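Local coordinates for protein aldehyde dehydrogenase (Burkholderia thailandensis, PDB 5J6B) that binds NADPH and, as a member of the aldehyde dehydrogenase family, probably oxidises aldehydes to carboxylic acids with NADP+, at residues Thr317-Gly323 / Met368-Leu373. Residues are numbered along the deposited sequence; the frame is centred on the assembly and turned at random.
Sequences TRSLKMG and MFEATL
In the aldehyde dehydrogenase fold, the last turn of helix 303-319 meets the break in strand 368-375, and the loop after it continues along the strand. In this last turn, CG2 of Thr317 lies 3.4 Å from the carbonyl O of Ala371. With Thr317 OG1 beside the backbone N (chi1 -62°), CG2 points to the strand, and OG1 bonds Leu313 O one helical turn back. The Ala371 methyl touches Leu320, with Ala371 CB 3.9 Å from Leu320 CD1, and also lies near the Thr317 methyl. Tyr286 of helix 274-286 packs against Leu320, Ala371 and Leu373.

The second cluster joins the two methionines to the aliphatic part of Glu370. Met322 sends an extended chain toward the strand and bends only at its end (chi3 58°). Met322 SD rests 3.5 Å from Glu370 N. Its CE reaches Glu370 CG, and the two side chains cross at about a right angle. Met368 is bent at both outer torsions, which folds its CE back to 3.5 Å from Met322 CG. This carbon pair is tight. The same CE also touches Gly323 O. The carboxylate of Glu370 turns to another partner: OE1 takes a hydrogen bond from Lys363 N.

Two waters bridge the backbones between these clusters. One donates to Thr317 O and to Ala371 O, the latter at 2.8 Å. The other donates to Leu320 O and accepts from Ala371 N at 3.0 Å. Beyond the break, Thr372 OG1 donates to Glu370 O at 2.7 Å from above the carbonyl plane and bonds Gly362 N as well.

The direct contact is thus van der Waals, while water satisfies both backbone polar groups of Ala371 and ties them to the last turn of the helix and the loop.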
ATOM      1  N   THR A 317       0.523  13.681 -43.021  1.00 18.44           N
ATOM      2  CA  THR A 317       1.535  12.699 -43.404  1.00 20.85           C
ATOM      3  C   THR A 317       2.423  13.241 -44.517  1.00 23.07           C
ATOM      4  O   THR A 317       3.658  13.123 -44.459  1.00 24.31           O
ATOM      5  CB  THR A 317       0.839  11.393 -43.822  1.00 18.03           C
ATOM      6  OG1 THR A 317       0.114  10.878 -42.698  1.00 22.09           O
ATOM      7  CG2 THR A 317       1.840  10.339 -44.283  1.00 18.28           C
ATOM      8  N   ARG A 318       1.813  13.881 -45.519  1.00 21.88           N
ATOM      9  CA  ARG A 318       2.578  14.470 -46.617  1.00 25.78           C
ATOM     10  C   ARG A 318       3.528  15.560 -46.145  1.00 24.78           C
ATOM     11  O   ARG A 318       4.592  15.746 -46.742  1.00 21.36           O
ATOM     12  CB  ARG A 318       1.629  15.032 -47.675  1.00 23.57           C
ATOM     13  CG  ARG A 318       1.021  13.951 -48.528  1.00 30.50           C
ATOM     14  CD  ARG A 318       0.063  14.498 -49.552  1.00 34.44           C
ATOM     15  NE  ARG A 318      -0.322  13.435 -50.470  1.00 40.48           N
ATOM     16  CZ  ARG A 318      -1.457  13.417 -51.155  1.00 40.68           C
ATOM     17  NH1 ARG A 318      -2.333  14.408 -51.026  1.00 34.85           N
ATOM     18  NH2 ARG A 318      -1.715  12.404 -51.968  1.00 40.48           N
ATOM     19  N   SER A 319       3.165  16.291 -45.089  1.00 25.53           N
ATOM     20  CA  SER A 319       3.977  17.407 -44.622  1.00 28.61           C
ATOM     21  C   SER A 319       5.263  16.973 -43.925  1.00 31.45           C
ATOM     22  O   SER A 319       6.153  17.809 -43.736  1.00 27.67           O
ATOM     23  CB  SER A 319       3.174  18.275 -43.656  1.00 26.07           C
ATOM     24  OG  SER A 319       3.015  17.617 -42.405  1.00 26.34           O
ATOM     25  N   LEU A 320       5.382  15.709 -43.523  1.00 20.82           N
ATOM     26  CA  LEU A 320       6.503  15.283 -42.689  1.00 20.93           C
ATOM     27  C   LEU A 320       7.807  15.248 -43.492  1.00 23.30           C
ATOM     28  O   LEU A 320       7.901  14.564 -44.516  1.00 23.78           O
ATOM     29  CB  LEU A 320       6.205  13.915 -42.085  1.00 18.98           C
ATOM     30  CG  LEU A 320       4.984  13.898 -41.165  1.00 21.53           C
ATOM     31  CD1 LEU A 320       4.800  12.527 -40.587  1.00 23.46           C
ATOM     32  CD2 LEU A 320       5.144  14.928 -40.061  1.00 26.08           C
ATOM     33  N   LYS A 321       8.822  15.963 -43.010  1.00 20.91           N
ATOM     34  CA  LYS A 321      10.096  16.069 -43.724  1.00 18.72           C
ATOM     35  C   LYS A 321      10.949  14.822 -43.487  1.00 22.53           C
ATOM     36  O   LYS A 321      11.197  14.430 -42.339  1.00 25.58           O
ATOM     37  CB  LYS A 321      10.841  17.324 -43.267  1.00 29.90           C
ATOM     38  CG  LYS A 321      12.165  17.580 -43.972  1.00 31.08           C
ATOM     39  CD  LYS A 321      11.963  18.291 -45.298  1.00 34.79           C
ATOM     40  CE  LYS A 321      13.303  18.667 -45.921  1.00 35.36           C
ATOM     41  NZ  LYS A 321      14.105  17.454 -46.222  1.00 35.92           N
ATOM     42  N   MET A 322      11.381  14.194 -44.575  1.00 21.14           N
ATOM     43  CA  MET A 322      12.290  13.057 -44.539  1.00 20.29           C
ATOM     44  C   MET A 322      13.692  13.525 -44.928  1.00 22.30           C
ATOM     45  O   MET A 322      13.842  14.363 -45.822  1.00 23.27           O
ATOM     46  CB  MET A 322      11.805  11.966 -45.497  1.00 25.20           C
ATOM     47  CG  MET A 322      12.596  10.676 -45.461  1.00 28.28           C
ATOM     48  SD  MET A 322      11.989   9.408 -46.616  1.00 31.30           S
ATOM     49  CE  MET A 322      12.120  10.254 -48.187  1.00 39.68           C
ATOM     50  N   GLY A 323      14.712  12.995 -44.262  1.00 21.09           N
ATOM     51  CA  GLY A 323      16.071  13.370 -44.665  1.00 28.05           C
ATOM     52  C   GLY A 323      17.095  13.044 -43.585  1.00 20.20           C
ATOM     53  O   GLY A 323      16.897  12.135 -42.775  1.00 24.36           O
ATOM     54  N   MET A 368      15.680   4.985 -46.718  1.00 23.95           N
ATOM     55  CA  MET A 368      14.827   6.164 -46.560  1.00 24.61           C
ATOM     56  C   MET A 368      13.412   5.795 -47.002  1.00 25.83           C
ATOM     57  O   MET A 368      13.105   5.769 -48.200  1.00 22.71           O
ATOM     58  CB  MET A 368      15.367   7.350 -47.354  1.00 25.16           C
ATOM     59  CG  MET A 368      16.799   7.776 -47.005  1.00 22.68           C
ATOM     60  SD  MET A 368      17.057   8.125 -45.244  1.00 24.97           S
ATOM     61  CE  MET A 368      15.758   9.317 -44.921  1.00 20.74           C
ATOM     62  N   PHE A 369      12.554   5.524 -46.020  1.00 22.55           N
ATOM     63  CA  PHE A 369      11.163   5.128 -46.215  1.00 27.04           C
ATOM     64  C   PHE A 369      10.290   6.322 -45.838  1.00 24.17           C
ATOM     65  O   PHE A 369      10.327   6.777 -44.688  1.00 20.24           O
ATOM     66  CB  PHE A 369      10.838   3.902 -45.350  1.00 22.13           C
ATOM     67  CG  PHE A 369       9.692   3.038 -45.859  1.00 22.98           C
ATOM     68  CD1 PHE A 369       9.877   1.668 -46.049  1.00 27.64           C
ATOM     69  CD2 PHE A 369       8.431   3.572 -46.099  1.00 20.66           C
ATOM     70  CE1 PHE A 369       8.838   0.849 -46.499  1.00 23.76           C
ATOM     71  CE2 PHE A 369       7.382   2.760 -46.550  1.00 25.33           C
ATOM     72  CZ  PHE A 369       7.588   1.396 -46.747  1.00 21.32           C
ATOM     73  N   GLU A 370       9.555   6.857 -46.816  1.00 23.61           N
ATOM     74  CA  GLU A 370       8.611   7.944 -46.570  1.00 25.75           C
ATOM     75  C   GLU A 370       7.585   7.560 -45.511  1.00 23.08           C
ATOM     76  O   GLU A 370       7.149   6.409 -45.432  1.00 19.75           O
ATOM     77  CB  GLU A 370       7.842   8.288 -47.845  1.00 30.36           C
ATOM     78  CG  GLU A 370       8.401   9.411 -48.669  1.00 33.80           C
ATOM     79  CD  GLU A 370       7.444   9.819 -49.780  1.00 39.36           C
ATOM     80  OE1 GLU A 370       6.795   8.932 -50.389  1.00 35.08           O
ATOM     81  OE2 GLU A 370       7.321  11.033 -50.024  1.00 41.81           O
ATOM     82  N   ALA A 371       7.162   8.544 -44.715  1.00 18.82           N
ATOM     83  CA  ALA A 371       5.955   8.355 -43.912  1.00 18.17           C
ATOM     84  C   ALA A 371       4.800   8.031 -44.852  1.00 25.70           C
ATOM     85  O   ALA A 371       4.520   8.790 -45.780  1.00 19.38           O
ATOM     86  CB  ALA A 371       5.648   9.606 -43.088  1.00 19.26           C
ATOM     87  N   THR A 372       4.137   6.895 -44.622  1.00 19.72           N
ATOM     88  CA  THR A 372       3.215   6.337 -45.597  1.00 19.38           C
ATOM     89  C   THR A 372       1.908   5.978 -44.910  1.00 18.93           C
ATOM     90  O   THR A 372       1.905   5.506 -43.769  1.00 18.18           O
ATOM     91  CB  THR A 372       3.823   5.106 -46.266  1.00 20.02           C
ATOM     92  OG1 THR A 372       5.054   5.474 -46.914  1.00 23.57           O
ATOM     93  CG2 THR A 372       2.870   4.521 -47.291  1.00 23.87           C
ATOM     94  N   LEU A 373       0.798   6.241 -45.600  1.00 19.44           N
ATOM     95  CA  LEU A 373      -0.532   5.905 -45.107  1.00 19.19           C
ATOM     96  C   LEU A 373      -1.245   5.062 -46.153  1.00 25.11           C
ATOM     97  O   LEU A 373      -1.193   5.372 -47.348  1.00 23.61           O
ATOM     98  CB  LEU A 373      -1.340   7.169 -44.801  1.00 18.96           C
ATOM     99  CG  LEU A 373      -2.733   6.996 -44.192  1.00 23.53           C
ATOM    100  CD1 LEU A 373      -2.605   6.495 -42.760  1.00 19.10           C
ATOM    101  CD2 LEU A 373      -3.472   8.310 -44.237  1.00 20.42           C
TER
HETATM  102  O   HOH W   1       5.199  11.370 -46.513  1.00 23.11           O
HETATM  103  O   HOH W   2       7.991  11.385 -45.184  1.00 24.22           O